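Long-range contact in transcriptional regulator Tm0710 (Thermotoga maritima, PDB 2A61), which probably binds DNA as a dimeric transcriptional regulator of the MarR family, through a winged helix-turn-helix domain: residues 36-50 with 88-102. Numbering follows the deposited sequence.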
loop_
_atom_site.group_PDB
_atom_site.type_symbol
_atom_site.label_atom_id
_atom_site.label_comp_id
_atom_site.label_asym_id
_atom_site.label_seq_id
_atom_site.Cartn_x
_atom_site.Cartn_y
_atom_site.Cartn_z
ATOM N N PHE A 36 10.171 -5.134 -2.826
ATOM C CA PHE A 36 10.025 -3.703 -3.060
ATOM C C PHE A 36 9.603 -2.925 -1.799
ATOM O O PHE A 36 10.075 -1.817 -1.558
ATOM C CB PHE A 36 8.990 -3.447 -4.178
ATOM C CG PHE A 36 8.781 -2.000 -4.476
ATOM C CD1 PHE A 36 9.806 -1.238 -5.027
ATOM C CD2 PHE A 36 7.559 -1.393 -4.223
ATOM C CE1 PHE A 36 9.604 0.125 -5.297
ATOM C CE2 PHE A 36 7.370 -0.040 -4.495
ATOM C CZ PHE A 36 8.400 0.696 -5.028
ATOM N N ASP A 37 8.712 -3.519 -1.012
ATOM C CA ASP A 37 8.290 -2.926 0.264
ATOM C C ASP A 37 9.487 -2.705 1.230
ATOM O O ASP A 37 9.535 -1.686 1.932
ATOM C CB ASP A 37 7.251 -3.801 0.945
ATOM C CG ASP A 37 5.869 -3.732 0.291
ATOM O OD1 ASP A 37 5.481 -2.699 -0.328
ATOM O OD2 ASP A 37 5.173 -4.772 0.396
ATOM N N ILE A 38 10.420 -3.663 1.275
ATOM C CA ILE A 38 11.688 -3.467 2.005
ATOM C C ILE A 38 12.496 -2.313 1.410
ATOM O O ILE A 38 12.984 -1.444 2.146
ATOM C CB ILE A 38 12.572 -4.729 1.987
ATOM C CG1 ILE A 38 11.888 -5.860 2.782
ATOM C CG2 ILE A 38 13.982 -4.406 2.435
ATOM C CD1 ILE A 38 12.539 -7.189 2.553
ATOM N N LEU A 39 12.637 -2.299 0.091
ATOM C CA LEU A 39 13.471 -1.268 -0.557
ATOM C C LEU A 39 12.891 0.111 -0.398
ATOM O O LEU A 39 13.637 1.062 -0.125
ATOM C CB LEU A 39 13.652 -1.516 -2.047
ATOM C CG LEU A 39 14.544 -2.621 -2.565
ATOM C CD1 LEU A 39 14.409 -2.691 -4.108
ATOM C CD2 LEU A 39 15.985 -2.339 -2.163
ATOM N N GLN A 40 11.566 0.244 -0.587
ATOM C CA GLN A 40 10.932 1.558 -0.463
ATOM C C GLN A 40 10.883 2.101 0.960
ATOM O O GLN A 40 11.017 3.295 1.143
ATOM C CB GLN A 40 9.561 1.641 -1.172
ATOM C CG GLN A 40 8.441 0.967 -0.500
ATOM C CD GLN A 40 7.072 1.394 -1.078
ATOM O OE1 GLN A 40 6.081 0.688 -0.919
ATOM N NE2 GLN A 40 7.029 2.550 -1.735
ATOM N N LYS A 41 10.740 1.217 1.945
ATOM C CA LYS A 41 10.853 1.591 3.353
ATOM C C LYS A 41 12.219 2.169 3.709
ATOM O O LYS A 41 12.293 3.216 4.372
ATOM C CB LYS A 41 10.541 0.399 4.239
ATOM C CG LYS A 41 10.606 0.675 5.722
ATOM C CD LYS A 41 9.735 1.888 6.178
ATOM C CE LYS A 41 8.229 1.739 5.881
ATOM N NZ LYS A 41 7.360 2.953 6.249
ATOM N N ILE A 42 13.283 1.515 3.242
ATOM C CA ILE A 42 14.630 1.973 3.514
ATOM C C ILE A 42 14.880 3.240 2.696
ATOM O O ILE A 42 15.574 4.148 3.154
ATOM C CB ILE A 42 15.705 0.864 3.206
ATOM C CG1 ILE A 42 15.501 -0.340 4.126
ATOM C CG2 ILE A 42 17.135 1.426 3.331
ATOM C CD1 ILE A 42 16.281 -1.673 3.665
ATOM N N TYR A 43 14.327 3.303 1.487
ATOM C CA TYR A 43 14.508 4.473 0.645
ATOM C C TYR A 43 13.973 5.730 1.339
ATOM O O TYR A 43 14.590 6.785 1.295
ATOM C CB TYR A 43 13.791 4.288 -0.689
ATOM C CG TYR A 43 13.857 5.493 -1.621
ATOM C CD1 TYR A 43 14.837 5.575 -2.614
ATOM C CD2 TYR A 43 12.908 6.541 -1.530
ATOM C CE1 TYR A 43 14.897 6.690 -3.474
ATOM C CE2 TYR A 43 12.953 7.642 -2.380
ATOM C CZ TYR A 43 13.936 7.680 -3.363
ATOM O OH TYR A 43 13.987 8.735 -4.209
ATOM N N PHE A 44 12.827 5.583 1.988
ATOM C CA PHE A 44 12.172 6.733 2.604
ATOM C C PHE A 44 12.615 6.993 4.036
ATOM O O PHE A 44 12.705 8.172 4.437
ATOM C CB PHE A 44 10.635 6.627 2.496
ATOM C CG PHE A 44 10.104 6.873 1.102
ATOM C CD1 PHE A 44 10.284 8.116 0.473
ATOM C CD2 PHE A 44 9.400 5.863 0.426
ATOM C CE1 PHE A 44 9.767 8.359 -0.827
ATOM C CE2 PHE A 44 8.914 6.062 -0.878
ATOM C CZ PHE A 44 9.112 7.290 -1.511
ATOM N N GLU A 45 12.866 5.939 4.810
ATOM C CA GLU A 45 13.163 6.094 6.234
ATOM C C GLU A 45 14.601 5.795 6.620
ATOM O O GLU A 45 15.013 6.029 7.765
ATOM C CB GLU A 45 12.214 5.250 7.069
ATOM C CG GLU A 45 10.792 5.313 6.615
ATOM C CD GLU A 45 9.851 4.780 7.654
ATOM O OE1 GLU A 45 8.651 5.107 7.569
ATOM O OE2 GLU A 45 10.311 4.081 8.592
ATOM N N GLY A 46 15.388 5.305 5.666
ATOM C CA GLY A 46 16.771 4.967 5.952
ATOM C C GLY A 46 16.967 3.575 6.534
ATOM O O GLY A 46 16.071 2.738 6.475
ATOM N N PRO A 47 18.152 3.335 7.113
ATOM C CA PRO A 47 18.679 2.039 7.568
ATOM C C PRO A 47 17.689 1.327 8.472
ATOM O O PRO A 47 17.072 1.953 9.359
ATOM C CB PRO A 47 19.941 2.406 8.353
ATOM C CG PRO A 47 20.340 3.754 7.826
ATOM C CD PRO A 47 19.103 4.445 7.339
ATOM N N LYS A 48 17.505 0.032 8.233
ATOM C CA LYS A 48 16.562 -0.736 8.992
ATOM C C LYS A 48 17.247 -1.995 9.509
ATOM O O LYS A 48 18.015 -2.663 8.776
ATOM C CB LYS A 48 15.327 -1.110 8.149
ATOM C CG LYS A 48 14.481 0.014 7.687
ATOM C CD LYS A 48 13.790 0.681 8.921
ATOM C CE LYS A 48 12.844 1.798 8.518
ATOM N NZ LYS A 48 12.139 2.390 9.723
ATOM N N ARG A 49 16.938 -2.340 10.767
ATOM C CA ARG A 49 17.408 -3.623 11.330
ATOM C C ARG A 49 16.553 -4.742 10.729
ATOM O O ARG A 49 15.408 -4.495 10.335
ATOM C CB ARG A 49 17.236 -3.634 12.870
ATOM C CG ARG A 49 17.856 -2.400 13.577
ATOM C CD ARG A 49 17.642 -2.469 15.084
ATOM N NE ARG A 49 18.341 -1.371 15.796
ATOM C CZ ARG A 49 19.597 -1.454 16.235
ATOM N NH1 ARG A 49 20.322 -2.537 15.996
ATOM N NH2 ARG A 49 20.156 -0.435 16.899
ATOM N N PRO A 50 17.091 -5.978 10.685
ATOM C CA PRO A 50 16.323 -7.092 10.145
ATOM C C PRO A 50 15.024 -7.344 10.902
ATOM O O PRO A 50 14.035 -7.639 10.283
ATOM C CB PRO A 50 17.281 -8.288 10.290
ATOM C CG PRO A 50 18.607 -7.705 10.363
ATOM C CD PRO A 50 18.463 -6.388 11.068
ATOM N N ALA A 88 24.958 -6.683 15.909
ATOM C CA ALA A 88 23.800 -6.212 15.159
ATOM C C ALA A 88 24.242 -5.495 13.894
ATOM O O ALA A 88 25.375 -5.052 13.810
ATOM C CB ALA A 88 22.972 -5.265 16.069
ATOM N N TYR A 89 23.347 -5.364 12.906
ATOM C CA TYR A 89 23.651 -4.650 11.664
ATOM C C TYR A 89 22.392 -3.989 11.090
ATOM O O TYR A 89 21.283 -4.309 11.500
ATOM C CB TYR A 89 24.281 -5.597 10.610
ATOM C CG TYR A 89 23.363 -6.685 10.116
ATOM C CD1 TYR A 89 22.586 -6.511 8.969
ATOM C CD2 TYR A 89 23.280 -7.908 10.785
ATOM C CE1 TYR A 89 21.753 -7.532 8.508
ATOM C CE2 TYR A 89 22.473 -8.921 10.334
ATOM C CZ TYR A 89 21.703 -8.736 9.196
ATOM O OH TYR A 89 20.893 -9.777 8.766
ATOM N N PHE A 90 22.571 -3.094 10.128
ATOM C CA PHE A 90 21.463 -2.415 9.458
ATOM C C PHE A 90 21.558 -2.735 7.986
ATOM O O PHE A 90 22.665 -2.902 7.454
ATOM C CB PHE A 90 21.522 -0.876 9.602
ATOM C CG PHE A 90 21.257 -0.362 11.019
ATOM C CD1 PHE A 90 19.979 0.036 11.411
ATOM C CD2 PHE A 90 22.307 -0.253 11.932
ATOM C CE1 PHE A 90 19.749 0.539 12.725
ATOM C CE2 PHE A 90 22.079 0.243 13.228
ATOM C CZ PHE A 90 20.803 0.633 13.601
ATOM N N LEU A 91 20.396 -2.834 7.336
ATOM C CA LEU A 91 20.336 -2.873 5.876
ATOM C C LEU A 91 20.173 -1.477 5.327
ATOM O O LEU A 91 19.323 -0.704 5.810
ATOM C CB LEU A 91 19.203 -3.815 5.392
ATOM C CG LEU A 91 19.635 -5.193 5.966
ATOM C CD1 LEU A 91 18.541 -6.011 6.611
ATOM C CD2 LEU A 91 20.546 -5.958 5.016
ATOM N N VAL A 92 20.996 -1.144 4.347
ATOM C CA VAL A 92 20.960 0.176 3.723
ATOM C C VAL A 92 20.811 0.026 2.208
ATOM O O VAL A 92 21.166 -0.982 1.649
ATOM C CB VAL A 92 22.193 1.051 4.067
ATOM C CG1 VAL A 92 22.198 1.431 5.590
ATOM C CG2 VAL A 92 23.468 0.344 3.796
ATOM N N ILE A 93 20.304 1.061 1.548
ATOM C CA ILE A 93 20.021 0.965 0.118
ATOM C C ILE A 93 21.253 1.417 -0.664
ATOM O O ILE A 93 22.031 2.258 -0.196
ATOM C CB ILE A 93 18.758 1.815 -0.244
ATOM C CG1 ILE A 93 18.159 1.453 -1.611
ATOM C CG2 ILE A 93 19.046 3.339 -0.113
ATOM C CD1 ILE A 93 16.682 1.920 -1.825
ATOM N N THR A 94 21.421 0.868 -1.854
ATOM C CA THR A 94 22.487 1.278 -2.762
ATOM C C THR A 94 21.920 2.239 -3.818
ATOM O O THR A 94 20.715 2.433 -3.893
ATOM C CB THR A 94 23.086 0.055 -3.522
ATOM O OG1 THR A 94 22.059 -0.582 -4.267
ATOM C CG2 THR A 94 23.670 -0.977 -2.572
ATOM N N ARG A 95 22.801 2.802 -4.649
ATOM C CA ARG A 95 22.387 3.595 -5.778
ATOM C C ARG A 95 21.455 2.838 -6.693
ATOM O O ARG A 95 20.452 3.388 -7.185
ATOM C CB ARG A 95 23.600 3.957 -6.624
ATOM C CG ARG A 95 23.691 5.396 -7.039
ATOM C CD ARG A 95 22.578 5.918 -7.937
ATOM N NE ARG A 95 21.642 6.727 -7.151
ATOM C CZ ARG A 95 20.616 7.435 -7.634
ATOM N NH1 ARG A 95 20.349 7.495 -8.958
ATOM N NH2 ARG A 95 19.844 8.087 -6.766
ATOM N N LYS A 96 21.823 1.588 -6.974
ATOM C CA LYS A 96 21.026 0.735 -7.818
ATOM C C LYS A 96 19.635 0.507 -7.232
ATOM O O LYS A 96 18.650 0.480 -7.969
ATOM C CB LYS A 96 21.724 -0.589 -8.013
ATOM C CG LYS A 96 21.050 -1.472 -9.050
ATOM C CD LYS A 96 21.840 -2.749 -9.233
ATOM C CE LYS A 96 21.187 -3.686 -10.261
ATOM N NZ LYS A 96 21.908 -4.965 -10.170
ATOM N N GLY A 97 19.573 0.309 -5.916
ATOM C CA GLY A 97 18.287 0.208 -5.195
ATOM C C GLY A 97 17.467 1.491 -5.335
ATOM O O GLY A 97 16.255 1.420 -5.543
ATOM N N GLU A 98 18.129 2.658 -5.260
ATOM C CA GLU A 98 17.440 3.940 -5.413
ATOM C C GLU A 98 16.831 4.087 -6.790
ATOM O O GLU A 98 15.714 4.584 -6.904
ATOM C CB GLU A 98 18.377 5.119 -5.152
ATOM C CG GLU A 98 18.736 5.279 -3.687
ATOM C CD GLU A 98 19.591 6.526 -3.431
ATOM O OE1 GLU A 98 20.576 6.727 -4.153
ATOM O OE2 GLU A 98 19.258 7.270 -2.500
ATOM N N GLU A 99 17.559 3.653 -7.816
ATOM C CA GLU A 99 17.100 3.785 -9.203
ATOM C C GLU A 99 15.775 3.054 -9.403
ATOM O O GLU A 99 14.986 3.446 -10.222
ATOM C CB GLU A 99 18.149 3.252 -10.200
ATOM C CG GLU A 99 19.342 4.185 -10.360
ATOM C CD GLU A 99 20.596 3.524 -10.939
ATOM O OE1 GLU A 99 20.605 2.292 -11.212
ATOM O OE2 GLU A 99 21.589 4.271 -11.132
ATOM N N VAL A 100 15.582 1.961 -8.691
ATOM C CA VAL A 100 14.352 1.177 -8.780
ATOM C C VAL A 100 13.191 2.093 -8.278
ATOM O O VAL A 100 12.235 2.302 -9.006
ATOM C CB VAL A 100 14.413 -0.089 -7.910
ATOM C CG1 VAL A 100 13.032 -0.814 -7.936
ATOM C CG2 VAL A 100 15.550 -1.043 -8.344
ATOM N N ILE A 101 13.307 2.654 -7.059
ATOM C CA ILE A 101 12.276 3.557 -6.537
ATOM C C ILE A 101 12.041 4.735 -7.487
ATOM O O ILE A 101 10.893 5.087 -7.774
ATOM C CB ILE A 101 12.599 4.031 -5.065
ATOM C CG1 ILE A 101 12.226 2.926 -4.066
ATOM C CG2 ILE A 101 11.729 5.204 -4.660
ATOM C CD1 ILE A 101 13.229 1.866 -3.960
ATOM N N GLU A 102 13.138 5.322 -7.997
ATOM C CA GLU A 102 13.044 6.446 -8.944
ATOM C C GLU A 102 12.286 6.088 -10.231
ATOM O O GLU A 102 11.568 6.918 -10.778
ATOM C CB GLU A 102 14.451 6.929 -9.308
ATOM C CG GLU A 102 15.165 7.599 -8.127
ATOM C CD GLU A 102 16.611 7.996 -8.387
ATOM O OE1 GLU A 102 17.227 7.622 -9.444
ATOM O OE2 GLU A 102 17.140 8.682 -7.498
HETATM O O HOH W 1 17.131 7.283 0.101
HETATM O O HOH W 2 16.301 9.329 -5.213
HETATM O O HOH W 3 20.047 -4.787 14.000
#
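K48 and L91 pair as a single antiparallel hydrogen-bonded bridge: K48 N gives to L91 O at 3.1 Å, and L91 N returns to K48 O at 2.8 Å, nearly straight. Beside it, water joins R49 NH1 to the carbonyl oxygen of Y89. The extended R49 chain brings a face of its guanidinium over F90 CZ, which lies 3.5 Å from R49 NH2, the two planes 45° apart; NH1 also forms a salt bridge with D82 on the partner strand. Replacing R49 by an alanine is likely to leave D82 without this charged mate and strip the guanidinium from the CZ end of the F90 ring. P50 CG rests against Y89 CZ at 3.5 Å, while P47 CB meets V92 CG1.

Further along, I101 fits as a knob among F36, L39, Q40 and Y43. CG anti to the backbone N carries the Y43 ring to I101, and one face receives I101 CG2, 3.4 Å from the ring centroid in a CH-pi contact; a water links Y43 OH to E102 OE2. I93 CD1 reaches Y43 CB at 3.9 Å.

Helix 36-45 crosses strand 88-93 at 84° and helix 95-102 at 100°. L39 and I42 also touch L77 of strand 77-82, the other wing strand, and L91 packs on L53 and V68, so the wing strand lies against helices 50-57 and 61-73 of the helix-turn-helix.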